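Local coordinates for CDA peptide synthetase I (Streptomyces coelicolor, PDB 4JN3), which is a large peptide synthetase, represented here by its first condensation domain, which belongs to the CoA-acyltransferase clan and consists of two lobes, at residues A[42-47]-A[148-153]; A[60-65]-A[159-164]; A[78-83]-A[95-100]; A[279-284]-A[442-447]; A[284-289]-A[316-321]. All coordinates share one frame; numbering follows the deposited sequence.

Contact 1 of 5, residues A[42-47]-A[148-153]; sequences GPLDHA and GRHLYY
His150 points its imidazole at the loop through Gly42, Pro43 and Leu44, and this ring makes most of the contact. Its CB leaves strand 149-157 toward the other segment, and a chi1 of -76°, with CG opposite the carbonyl carbon, directs the ring at the loop. Beyond CG, the CD2 corner meets Gly42 O at 3.3 Å, at the ring edge and near its plane, where a weakly polar C-H suits a carbonyl. CD2 also lies 4.4 Å from Leu44 CB. At the tip, NE2 is 3.7 Å from Pro43 CA and 3.3 Å from Leu44 N. The remaining nitrogen, ND1, turns away and is hydrogen-bonded to the carbonyl of Phe143 in the adjacent strand 138-146. Alongside, Gly148 O presses on the peptide between Gly42 and Pro43, lying 3.0 Å from Gly42 C. It lies 3.3 Å from Pro43 N as well, but the proline has no hydrogen to give. Gly148, with a phi of 80°, fits the bend that brings its carbonyl here. The contact thus lays the link from strand 33-40 to helix 46-58 against strand 149-157, the neighbour of strand 33-40 in the sheet of the N-terminal lobe. Because ND1 gives its hydrogen to Phe143 O, the ring's rotation is probably fixed from within the sheet, and NE2 probably presents a lone pair toward the backbone at Leu44.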
# COMPACT_ATOMS: atom_id res chain seq x y z
N GLY A 42 18.61 16.45 0.68
CA GLY A 42 19.17 17.71 0.22
C GLY A 42 18.11 18.76 -0.04
O GLY A 42 16.93 18.44 -0.18
N PRO A 43 18.53 20.04 -0.11
CA PRO A 43 17.58 21.15 -0.25
C PRO A 43 16.85 21.18 -1.59
O PRO A 43 17.45 20.97 -2.65
CB PRO A 43 18.48 22.39 -0.10
CG PRO A 43 19.83 21.93 -0.52
CD PRO A 43 19.93 20.49 -0.07
N LEU A 44 15.55 21.43 -1.53
CA LEU A 44 14.73 21.55 -2.73
C LEU A 44 14.12 22.94 -2.79
O LEU A 44 13.95 23.60 -1.77
CB LEU A 44 13.61 20.50 -2.72
CG LEU A 44 13.97 19.02 -2.83
CD1 LEU A 44 12.72 18.16 -2.70
CD2 LEU A 44 14.69 18.74 -4.14
N ASP A 45 13.77 23.37 -4.00
CA ASP A 45 13.12 24.66 -4.19
C ASP A 45 11.61 24.49 -4.22
O ASP A 45 11.06 23.91 -5.17
CB ASP A 45 13.60 25.32 -5.48
CG ASP A 45 13.07 26.73 -5.64
OD1 ASP A 45 11.91 26.88 -6.08
OD2 ASP A 45 13.81 27.68 -5.31
N HIS A 46 10.94 25.00 -3.20
CA HIS A 46 9.50 24.80 -3.06
C HIS A 46 8.68 25.37 -4.22
O HIS A 46 7.72 24.75 -4.67
CB HIS A 46 9.00 25.35 -1.72
CG HIS A 46 7.51 25.29 -1.57
ND1 HIS A 46 6.70 26.39 -1.78
CD2 HIS A 46 6.69 24.27 -1.24
CE1 HIS A 46 5.44 26.04 -1.58
NE2 HIS A 46 5.40 24.76 -1.26
N ALA A 47 9.05 26.54 -4.71
CA ALA A 47 8.31 27.14 -5.82
C ALA A 47 8.35 26.25 -7.06
O ALA A 47 7.33 25.99 -7.69
CB ALA A 47 8.82 28.55 -6.12
N GLY A 148 19.31 20.63 5.83
CA GLY A 148 19.03 20.51 4.41
C GLY A 148 18.11 19.34 4.09
O GLY A 148 17.86 19.05 2.93
N ARG A 149 17.63 18.66 5.13
CA ARG A 149 16.74 17.51 4.95
C ARG A 149 15.29 17.94 4.76
O ARG A 149 14.83 18.92 5.35
CB ARG A 149 16.86 16.56 6.15
CG ARG A 149 18.22 15.87 6.26
CD ARG A 149 18.29 14.96 7.47
NE ARG A 149 17.99 15.68 8.71
CZ ARG A 149 18.90 16.31 9.44
NH1 ARG A 149 20.18 16.31 9.07
NH2 ARG A 149 18.54 16.94 10.56
N HIS A 150 14.58 17.20 3.91
CA HIS A 150 13.17 17.48 3.66
C HIS A 150 12.36 16.22 3.81
O HIS A 150 12.90 15.11 3.84
CB HIS A 150 12.97 18.00 2.23
CG HIS A 150 13.38 19.43 2.03
ND1 HIS A 150 12.56 20.49 2.36
CD2 HIS A 150 14.51 19.96 1.52
CE1 HIS A 150 13.18 21.62 2.07
NE2 HIS A 150 14.36 21.33 1.55
N LEU A 151 11.04 16.37 3.90
CA LEU A 151 10.14 15.24 3.86
C LEU A 151 8.99 15.62 2.95
O LEU A 151 8.33 16.64 3.17
CB LEU A 151 9.66 14.89 5.27
CG LEU A 151 8.89 13.58 5.48
CD1 LEU A 151 9.25 12.98 6.83
CD2 LEU A 151 7.39 13.80 5.37
N TYR A 152 8.76 14.83 1.90
CA TYR A 152 7.61 15.04 1.03
C TYR A 152 6.51 14.06 1.42
O TYR A 152 6.67 12.85 1.26
CB TYR A 152 7.95 14.84 -0.45
CG TYR A 152 6.83 15.29 -1.37
CD1 TYR A 152 5.65 14.55 -1.48
CD2 TYR A 152 6.95 16.45 -2.11
CE1 TYR A 152 4.62 14.97 -2.31
CE2 TYR A 152 5.93 16.88 -2.94
CZ TYR A 152 4.77 16.14 -3.04
OH TYR A 152 3.77 16.59 -3.87
N TYR A 153 5.40 14.58 1.92
CA TYR A 153 4.26 13.75 2.31
C TYR A 153 3.22 13.69 1.20
O TYR A 153 2.77 14.73 0.70
CB TYR A 153 3.64 14.27 3.61
CG TYR A 153 2.26 13.74 3.92
CD1 TYR A 153 2.07 12.44 4.38
CD2 TYR A 153 1.14 14.56 3.79
CE1 TYR A 153 0.81 11.97 4.68
CE2 TYR A 153 -0.13 14.09 4.09
CZ TYR A 153 -0.28 12.80 4.54
OH TYR A 153 -1.55 12.34 4.84

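Contact 2 of 5, residues A[60-65]-A[159-164]; sequences TETLCS and IVIDGT
Thr62 and Val160 make the tightest point: Thr62 OG1 donates to Val160 O over 2.6 Å, in the carbonyl plane and on a lone pair. With chi1 at -169°, the hydroxyl stands opposite its own backbone N and reaches across, while the methyl CG2 is left to pack at 3.7 Å on Ile161 CD1, the two side chains crossing at about a right angle. A threonine thus serves both needs, a donor for a buried carbonyl and a methyl for an apolar neighbour. Residues 159-163 are the xxxDG part of the HHxxxDG signature of condensation domains; Asp162 and Gly163 lead into helix 163-182, and Asp162 caps that helix and forms a salt bridge with Arg297. Leu63 CD2 packs at 3.8 Å on Ile161 CG1, but the fit slackens toward Val160 CG2, 4.5 Å from the same methyl. Behind this face, the short 3-10 turn 61-63 is pinned by Glu61 O, which receives Ser65 OG at 2.8 Å and Cys64 N at 2.9 Å from opposite faces of its plane. Only the flanks approach solvent, at Glu61 on one segment and at Gly163 and Thr164 on the other, where the chains diverge and no longer touch.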
# COMPACT_ATOMS: atom_id res chain seq x y z
N THR A 60 -1.99 13.28 -14.42
CA THR A 60 -2.33 12.05 -13.69
C THR A 60 -3.84 11.96 -13.46
O THR A 60 -4.35 12.53 -12.49
CB THR A 60 -1.61 11.99 -12.33
OG1 THR A 60 -0.21 12.20 -12.53
CG2 THR A 60 -1.84 10.63 -11.65
N GLU A 61 -4.54 11.24 -14.33
CA GLU A 61 -6.00 11.29 -14.34
C GLU A 61 -6.63 10.94 -12.99
O GLU A 61 -7.58 11.59 -12.55
CB GLU A 61 -6.58 10.39 -15.44
CG GLU A 61 -8.10 10.46 -15.54
CD GLU A 61 -8.67 9.63 -16.68
OE1 GLU A 61 -7.88 8.99 -17.41
OE2 GLU A 61 -9.91 9.62 -16.85
N THR A 62 -6.10 9.92 -12.33
CA THR A 62 -6.69 9.48 -11.07
C THR A 62 -6.64 10.57 -10.00
O THR A 62 -7.53 10.67 -9.16
CB THR A 62 -6.04 8.17 -10.56
OG1 THR A 62 -6.82 7.64 -9.48
CG2 THR A 62 -4.61 8.41 -10.10
N LEU A 63 -5.61 11.41 -10.05
CA LEU A 63 -5.47 12.51 -9.10
C LEU A 63 -6.32 13.73 -9.48
O LEU A 63 -6.35 14.72 -8.75
CB LEU A 63 -4.00 12.92 -8.96
CG LEU A 63 -3.10 11.89 -8.27
CD1 LEU A 63 -1.63 12.30 -8.32
CD2 LEU A 63 -3.56 11.67 -6.84
N CYS A 64 -7.00 13.64 -10.62
CA CYS A 64 -7.89 14.71 -11.08
C CYS A 64 -9.33 14.24 -11.11
O CYS A 64 -10.17 14.82 -11.81
CB CYS A 64 -7.50 15.16 -12.49
SG CYS A 64 -5.92 15.99 -12.61
N SER A 65 -9.62 13.18 -10.36
CA SER A 65 -10.93 12.55 -10.43
C SER A 65 -11.76 12.77 -9.18
O SER A 65 -11.25 12.98 -8.08
CB SER A 65 -10.78 11.05 -10.70
OG SER A 65 -10.19 10.81 -11.97
N ILE A 159 -9.11 5.21 -2.66
CA ILE A 159 -9.83 5.00 -3.91
C ILE A 159 -9.09 5.50 -5.16
O ILE A 159 -9.38 5.05 -6.27
CB ILE A 159 -11.27 5.59 -3.86
CG1 ILE A 159 -12.19 4.81 -4.81
CG2 ILE A 159 -11.26 7.07 -4.19
CD1 ILE A 159 -13.64 5.22 -4.73
N VAL A 160 -8.13 6.41 -5.00
CA VAL A 160 -7.45 6.96 -6.17
C VAL A 160 -6.01 6.48 -6.37
O VAL A 160 -5.50 6.52 -7.48
CB VAL A 160 -7.48 8.51 -6.21
CG1 VAL A 160 -8.91 9.01 -6.31
CG2 VAL A 160 -6.76 9.12 -5.01
N ILE A 161 -5.36 6.03 -5.30
CA ILE A 161 -3.93 5.70 -5.36
C ILE A 161 -3.57 4.48 -4.52
O ILE A 161 -3.82 4.45 -3.32
CB ILE A 161 -3.07 6.89 -4.89
CG1 ILE A 161 -3.09 8.02 -5.94
CG2 ILE A 161 -1.63 6.46 -4.59
CD1 ILE A 161 -2.33 7.71 -7.21
N ASP A 162 -2.98 3.47 -5.16
CA ASP A 162 -2.47 2.29 -4.45
C ASP A 162 -0.95 2.36 -4.26
O ASP A 162 -0.30 3.31 -4.71
CB ASP A 162 -2.89 1.00 -5.16
CG ASP A 162 -2.51 0.98 -6.63
OD1 ASP A 162 -1.50 1.62 -7.00
OD2 ASP A 162 -3.21 0.31 -7.41
N GLY A 163 -0.38 1.36 -3.60
CA GLY A 163 1.04 1.35 -3.34
C GLY A 163 1.89 1.52 -4.59
O GLY A 163 2.83 2.32 -4.62
N THR A 164 1.56 0.77 -5.64
CA THR A 164 2.29 0.86 -6.89
C THR A 164 2.24 2.28 -7.47
O THR A 164 3.22 2.78 -8.01
CB THR A 164 1.74 -0.12 -7.94
OG1 THR A 164 2.02 -1.47 -7.52
CG2 THR A 164 2.37 0.13 -9.30

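Contact 3 of 5, residues A[78-83]-A[95-100]; sequences AYCPPA and GVPYTP
In the long loop joining strand 75-79, the second arm of a two-stranded antiparallel sheet, to strand 103-107, Cys80 to Ala83 cross over Val96 to Thr99, so that the loop closes on itself. The touching parts run 76° apart, and prolines in both probably help to keep them extended. Thr99 is bound twice. Its OG1, set opposite its own carbonyl carbon, donates to Cys80 O at 2.6 Å, lying in the carbonyl plane. Its backbone N donates to Pro81 O at 3.2 Å, from well above the plane of that carbonyl. Pro81 O accepts a second hydrogen bond from a water that also donates to Pro97 O, linking two carbonyls that could not bond to each other. Cys80 turns inward, its SG against Val96 CG1 at 4.1 Å and Pro97 CG at 4.3 Å, a small, weakly polar side chain that suits the buried position; Arg66 of the neighbouring strand packs on both Cys80 and Pro97. At the far end Ala83 lies across the Tyr98 ring in a CH-pi contact, its CA 3.5 Å from the ring centroid and only 10° off the normal. The small methyl CB rests on the same face, 3.4 Å from Tyr98 CD2, and lets the backbone come flat onto the ring. Between the two backbones, a second water accepts from Ala83 N at 2.9 Å and donates to Thr99 O.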
# COMPACT_ATOMS: atom_id res chain seq x y z
N ALA A 78 -15.47 10.79 -12.42
CA ALA A 78 -15.50 11.97 -13.27
C ALA A 78 -14.15 12.68 -13.26
O ALA A 78 -13.58 12.95 -12.20
CB ALA A 78 -16.60 12.93 -12.84
N TYR A 79 -13.65 12.98 -14.46
CA TYR A 79 -12.37 13.66 -14.62
C TYR A 79 -12.55 15.18 -14.57
O TYR A 79 -13.37 15.74 -15.30
CB TYR A 79 -11.73 13.22 -15.94
CG TYR A 79 -10.54 14.03 -16.39
CD1 TYR A 79 -9.40 14.12 -15.61
CD2 TYR A 79 -10.56 14.69 -17.61
CE1 TYR A 79 -8.30 14.87 -16.03
CE2 TYR A 79 -9.47 15.43 -18.04
CZ TYR A 79 -8.35 15.51 -17.25
OH TYR A 79 -7.27 16.25 -17.68
N CYS A 80 -11.79 15.82 -13.68
CA CYS A 80 -11.85 17.27 -13.49
C CYS A 80 -10.46 17.89 -13.58
O CYS A 80 -9.72 17.88 -12.60
CB CYS A 80 -12.46 17.60 -12.13
SG CYS A 80 -14.13 16.97 -11.84
N PRO A 81 -10.11 18.45 -14.75
CA PRO A 81 -8.78 19.06 -14.89
C PRO A 81 -8.55 20.15 -13.84
O PRO A 81 -9.51 20.71 -13.32
CB PRO A 81 -8.84 19.69 -16.28
CG PRO A 81 -9.87 18.90 -17.02
CD PRO A 81 -10.89 18.52 -15.99
N PRO A 82 -7.28 20.42 -13.51
CA PRO A 82 -6.96 21.54 -12.62
C PRO A 82 -7.22 22.86 -13.32
O PRO A 82 -7.42 22.88 -14.54
CB PRO A 82 -5.45 21.38 -12.38
CG PRO A 82 -5.14 19.97 -12.79
CD PRO A 82 -6.09 19.65 -13.89
N ALA A 83 -7.22 23.95 -12.57
CA ALA A 83 -7.40 25.28 -13.14
C ALA A 83 -6.24 25.59 -14.08
O ALA A 83 -5.15 25.04 -13.92
CB ALA A 83 -7.49 26.32 -12.04
N GLY A 95 -19.09 25.52 -14.59
CA GLY A 95 -19.45 25.09 -13.25
C GLY A 95 -18.80 23.80 -12.79
O GLY A 95 -19.09 23.30 -11.71
N VAL A 96 -17.91 23.24 -13.61
CA VAL A 96 -17.20 22.02 -13.21
C VAL A 96 -16.10 22.40 -12.23
O VAL A 96 -15.30 23.29 -12.50
CB VAL A 96 -16.55 21.32 -14.42
CG1 VAL A 96 -15.84 20.04 -13.97
CG2 VAL A 96 -17.60 21.01 -15.49
N PRO A 97 -16.05 21.71 -11.07
CA PRO A 97 -14.99 22.04 -10.11
C PRO A 97 -13.61 21.72 -10.69
O PRO A 97 -13.45 20.73 -11.39
CB PRO A 97 -15.29 21.13 -8.92
CG PRO A 97 -16.10 20.01 -9.49
CD PRO A 97 -16.91 20.61 -10.60
N TYR A 98 -12.64 22.58 -10.41
CA TYR A 98 -11.25 22.35 -10.80
C TYR A 98 -10.58 21.52 -9.72
O TYR A 98 -10.79 21.76 -8.54
CB TYR A 98 -10.50 23.68 -10.91
CG TYR A 98 -10.71 24.46 -12.19
CD1 TYR A 98 -10.71 23.83 -13.43
CD2 TYR A 98 -10.88 25.84 -12.15
CE1 TYR A 98 -10.89 24.56 -14.60
CE2 TYR A 98 -11.05 26.57 -13.31
CZ TYR A 98 -11.06 25.93 -14.53
OH TYR A 98 -11.24 26.66 -15.69
N THR A 99 -9.76 20.56 -10.13
CA THR A 99 -8.92 19.85 -9.18
C THR A 99 -7.91 20.83 -8.60
O THR A 99 -7.12 21.41 -9.33
CB THR A 99 -8.18 18.68 -9.85
OG1 THR A 99 -9.10 17.60 -10.06
CG2 THR A 99 -7.03 18.18 -8.98
N PRO A 100 -7.95 21.03 -7.28
CA PRO A 100 -6.97 21.93 -6.68
C PRO A 100 -5.61 21.25 -6.57
O PRO A 100 -5.54 20.02 -6.45
CB PRO A 100 -7.55 22.20 -5.29
CG PRO A 100 -8.33 20.98 -4.97
CD PRO A 100 -8.87 20.46 -6.28
O HOH W 1 -12.24 20.52 -14.08
O HOH W 2 -6.14 23.85 -9.83

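Contact 4 of 5, residues A[279-284]-A[442-447]; sequences LHRTTG and TVDEVA
Arg281 and His280, in the last turn of helix 267-283, hold the segment that follows helix 418-437 near the C-terminus by three direct hydrogen bonds. Two come from one nitrogen. Arg281 NH1 donates to Val446 O at 2.7 Å and 166°, in the guanidinium plane and on a lone pair of that carbonyl; it also donates to Val443 O at 2.8 Å, a more bent bond tilted out of the plane. Bends at chi2 and chi3 fold the arginine so that NH1 reaches both. The third bond runs from His280 NE2 to Asp444 OD1, 3.0 Å long and near the ring plane, using the syn lone pair of the carboxylate. A water extends this pairing, lying 3.0 Å from His280 NE2 and donating to Asp444 OD2 at 2.7 Å. Van der Waals contact adds to these bonds: the aliphatic part of Arg281 slides past Val443 in the opposite direction, CG to CG1 at 4.2 Å, while Asp444 O lies over one guanidinium face. Val446 also packs on Phe431 of helix 418-437, which Arg281 touches too. Since His280 ND1 bonds to Ala285 O while NE2 donates to a carboxylate, both ring nitrogens seem to carry hydrogens, and Asp444 would be expected to stabilise a positively charged imidazole.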
# COMPACT_ATOMS: atom_id res chain seq x y z
N LEU A 279 3.43 -17.10 13.55
CA LEU A 279 2.05 -17.41 13.90
C LEU A 279 1.94 -18.81 14.48
O LEU A 279 1.24 -19.04 15.47
CB LEU A 279 1.14 -17.29 12.68
CG LEU A 279 0.90 -15.88 12.14
CD1 LEU A 279 -0.00 -15.94 10.92
CD2 LEU A 279 0.29 -15.02 13.22
N HIS A 280 2.61 -19.76 13.84
CA HIS A 280 2.61 -21.15 14.29
C HIS A 280 3.14 -21.28 15.72
O HIS A 280 2.53 -21.95 16.55
CB HIS A 280 3.42 -22.03 13.35
CG HIS A 280 3.70 -23.40 13.90
ND1 HIS A 280 2.70 -24.31 14.15
CD2 HIS A 280 4.86 -24.00 14.25
CE1 HIS A 280 3.23 -25.42 14.63
NE2 HIS A 280 4.54 -25.26 14.70
N ARG A 281 4.27 -20.63 15.99
CA ARG A 281 4.90 -20.73 17.30
C ARG A 281 4.11 -19.98 18.37
O ARG A 281 4.16 -20.33 19.55
CB ARG A 281 6.34 -20.21 17.25
CG ARG A 281 7.31 -21.12 16.50
CD ARG A 281 7.54 -22.42 17.26
NE ARG A 281 8.02 -22.15 18.61
CZ ARG A 281 9.29 -21.91 18.92
NH1 ARG A 281 10.22 -21.90 17.96
NH2 ARG A 281 9.65 -21.67 20.17
N THR A 282 3.36 -18.96 17.95
CA THR A 282 2.59 -18.14 18.88
C THR A 282 1.28 -18.81 19.30
O THR A 282 0.91 -18.76 20.47
CB THR A 282 2.25 -16.76 18.26
OG1 THR A 282 3.45 -16.02 18.07
CG2 THR A 282 1.32 -15.98 19.19
N THR A 283 0.60 -19.43 18.35
CA THR A 283 -0.73 -19.97 18.59
C THR A 283 -0.75 -21.50 18.63
O THR A 283 -1.70 -22.10 19.15
CB THR A 283 -1.71 -19.51 17.50
OG1 THR A 283 -1.33 -20.08 16.25
CG2 THR A 283 -1.70 -17.99 17.39
N GLY A 284 0.29 -22.12 18.10
CA GLY A 284 0.36 -23.57 18.03
C GLY A 284 -0.40 -24.09 16.82
O GLY A 284 -0.35 -25.28 16.51
N THR A 442 15.16 -26.52 12.75
CA THR A 442 13.77 -26.90 12.93
C THR A 442 12.97 -25.75 13.54
O THR A 442 13.34 -25.22 14.59
CB THR A 442 13.65 -28.15 13.83
OG1 THR A 442 14.30 -29.26 13.20
CG2 THR A 442 12.20 -28.50 14.08
N VAL A 443 11.87 -25.37 12.89
CA VAL A 443 11.07 -24.23 13.35
C VAL A 443 10.66 -24.35 14.83
O VAL A 443 10.72 -23.38 15.58
CB VAL A 443 9.82 -24.03 12.48
CG1 VAL A 443 8.84 -23.07 13.15
CG2 VAL A 443 10.22 -23.52 11.10
N ASP A 444 10.26 -25.55 15.23
CA ASP A 444 9.82 -25.77 16.61
C ASP A 444 10.95 -25.63 17.63
O ASP A 444 10.69 -25.55 18.83
CB ASP A 444 9.15 -27.15 16.76
CG ASP A 444 7.84 -27.24 16.01
OD1 ASP A 444 7.19 -26.19 15.84
OD2 ASP A 444 7.46 -28.35 15.60
N GLU A 445 12.19 -25.60 17.15
CA GLU A 445 13.35 -25.52 18.04
C GLU A 445 14.00 -24.15 18.06
O GLU A 445 14.86 -23.87 18.90
CB GLU A 445 14.38 -26.58 17.66
CG GLU A 445 13.90 -28.01 17.82
CD GLU A 445 14.95 -29.03 17.42
OE1 GLU A 445 16.08 -28.62 17.08
OE2 GLU A 445 14.64 -30.24 17.44
N VAL A 446 13.61 -23.28 17.13
CA VAL A 446 14.23 -21.96 17.02
C VAL A 446 13.86 -21.05 18.19
O VAL A 446 12.71 -21.00 18.62
CB VAL A 446 13.85 -21.27 15.70
CG1 VAL A 446 14.53 -19.92 15.59
CG2 VAL A 446 14.24 -22.16 14.52
N ALA A 447 14.85 -20.32 18.70
CA ALA A 447 14.67 -19.44 19.85
C ALA A 447 13.61 -18.37 19.59
O ALA A 447 13.68 -17.62 18.62
CB ALA A 447 16.00 -18.80 20.24
O HOH W 3 4.75 -28.16 15.22

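Contact 5 of 5, residues A[284-289]-A[316-321]; sequences GARDVV and RLAVRP
Val288 and Leu317 form the hydrogen-bonded pair of two antiparallel strands, whose short axes approach to 4.8 Å with 151° between their directions. Val288 N to Leu317 O and Leu317 N to Val288 O are both 2.9 Å long, and Asp287 with Ala318 and Val289 with Arg316 are the non-hydrogen-bonded pairs that flank them. Past the strand end, Val319 N still reaches Arg286 O at 2.8 Å. These strands, 287-294 and 311-318, make a two-stranded antiparallel ribbon in the C-terminal lobe. Val288 and Leu317 share the face covered by helices: Val288 CG2 meets Leu317 CB at 3.9 Å, Ala276 of helix 267-283 touches both residues, and helix 325-341 packs on Leu317. Branched and aliphatic chains suit this buried side. Asp287 and Arg316 project from the other face, joined by a salt bridge. The arginine, extended from CG to NE, grips the carboxylate side-on: NE lies 3.0 Å from Asp287 OD1, tilted from the guanidinium plane, and NH2 lies 3.2 Å from OD2, in that plane. Asp287 OD2 also accepts from NE, while Arg316 NH2 has a further salt bridge to Asp223. At the exposed end, Arg286 sets its guanidinium face over Ala318 CB. Its NE comes within 3.2 Å of Arg320 NE, a like-charge approach of two donors, on a surface where both residues also touch a crystal neighbour.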
# COMPACT_ATOMS: atom_id res chain seq x y z
N GLY A 284 0.29 -22.12 18.10
CA GLY A 284 0.36 -23.57 18.03
C GLY A 284 -0.40 -24.09 16.82
O GLY A 284 -0.35 -25.28 16.51
N ALA A 285 -1.09 -23.19 16.14
CA ALA A 285 -1.87 -23.55 14.95
C ALA A 285 -0.98 -24.19 13.88
O ALA A 285 0.06 -23.65 13.52
CB ALA A 285 -2.60 -22.34 14.40
N ARG A 286 -1.41 -25.35 13.39
CA ARG A 286 -0.73 -26.02 12.30
C ARG A 286 -1.13 -25.38 10.98
O ARG A 286 -0.33 -25.27 10.05
CB ARG A 286 -1.10 -27.50 12.29
CG ARG A 286 -0.63 -28.27 11.06
CD ARG A 286 -1.35 -29.60 10.95
NE ARG A 286 -0.83 -30.45 9.88
CZ ARG A 286 -1.22 -30.38 8.61
NH1 ARG A 286 -2.14 -29.50 8.24
NH2 ARG A 286 -0.69 -31.20 7.71
N ASP A 287 -2.38 -24.95 10.91
CA ASP A 287 -2.92 -24.33 9.72
C ASP A 287 -2.99 -22.82 9.93
O ASP A 287 -3.82 -22.33 10.69
CB ASP A 287 -4.32 -24.88 9.45
CG ASP A 287 -4.96 -24.26 8.23
OD1 ASP A 287 -4.55 -24.60 7.10
OD2 ASP A 287 -5.90 -23.45 8.42
N VAL A 288 -2.10 -22.09 9.28
CA VAL A 288 -2.08 -20.64 9.42
C VAL A 288 -2.49 -19.93 8.14
O VAL A 288 -2.29 -20.45 7.03
CB VAL A 288 -0.70 -20.12 9.88
CG1 VAL A 288 -0.33 -20.72 11.23
CG2 VAL A 288 0.36 -20.43 8.84
N VAL A 289 -3.07 -18.75 8.29
CA VAL A 289 -3.46 -17.93 7.15
C VAL A 289 -2.78 -16.57 7.24
O VAL A 289 -2.80 -15.92 8.29
CB VAL A 289 -4.99 -17.72 7.10
CG1 VAL A 289 -5.37 -16.86 5.91
CG2 VAL A 289 -5.71 -19.07 7.06
N ARG A 316 -2.98 -19.80 2.43
CA ARG A 316 -3.16 -20.83 3.46
C ARG A 316 -1.95 -21.76 3.53
O ARG A 316 -1.54 -22.33 2.52
CB ARG A 316 -4.44 -21.62 3.19
CG ARG A 316 -4.82 -22.52 4.34
CD ARG A 316 -6.20 -23.09 4.14
NE ARG A 316 -6.79 -23.48 5.41
CZ ARG A 316 -8.04 -23.89 5.56
NH1 ARG A 316 -8.84 -23.96 4.50
NH2 ARG A 316 -8.49 -24.22 6.76
N LEU A 317 -1.39 -21.90 4.73
CA LEU A 317 -0.13 -22.61 4.91
C LEU A 317 -0.18 -23.63 6.04
O LEU A 317 -0.64 -23.33 7.14
CB LEU A 317 0.99 -21.61 5.21
CG LEU A 317 1.14 -20.44 4.24
CD1 LEU A 317 2.13 -19.42 4.80
CD2 LEU A 317 1.58 -20.94 2.88
N ALA A 318 0.31 -24.83 5.76
CA ALA A 318 0.45 -25.85 6.79
C ALA A 318 1.88 -25.85 7.33
O ALA A 318 2.83 -26.03 6.58
CB ALA A 318 0.09 -27.22 6.24
N VAL A 319 2.02 -25.63 8.63
CA VAL A 319 3.32 -25.69 9.29
C VAL A 319 3.36 -26.93 10.19
O VAL A 319 2.73 -26.95 11.25
CB VAL A 319 3.60 -24.43 10.12
CG1 VAL A 319 4.99 -24.48 10.72
CG2 VAL A 319 3.44 -23.18 9.26
N ARG A 320 4.12 -27.94 9.78
CA ARG A 320 4.08 -29.26 10.42
C ARG A 320 5.24 -29.44 11.40
O ARG A 320 6.30 -28.85 11.22
CB ARG A 320 4.14 -30.33 9.33
CG ARG A 320 3.71 -31.72 9.78
CD ARG A 320 2.30 -31.70 10.35
NE ARG A 320 1.44 -32.64 9.65
CZ ARG A 320 1.35 -33.94 9.94
NH1 ARG A 320 2.08 -34.45 10.92
NH2 ARG A 320 0.54 -34.71 9.24
N PRO A 321 5.04 -30.27 12.45
CA PRO A 321 6.16 -30.58 13.35
C PRO A 321 7.41 -31.12 12.65
O PRO A 321 7.32 -31.94 11.74
CB PRO A 321 5.58 -31.65 14.27
CG PRO A 321 4.27 -32.09 13.65
CD PRO A 321 3.78 -30.87 12.92

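How the contacts relate
The five contacts fall into two groups, one in each lobe. Contacts 2 and 3 touch: Cys64 O lies 2.7 Å from Cys80 N, a probable hydrogen bond, and Thr99 packs on Leu63 and Cys64. Contact 1 stands apart from both, its centre about 23 Å from that of contact 2, yet its strand 149-157 runs directly into the HHxxxDG signature, part of which lies in contact 2. On the far side of the chain's centre, contacts 4 and 5 share Gly284 and lie about 10 Å apart between centres; Asp444 OD2 meets Pro321 CA at 3.4 Å. The signature motif is remote from this pair, with about 37 Å between the centres of contacts 2 and 5.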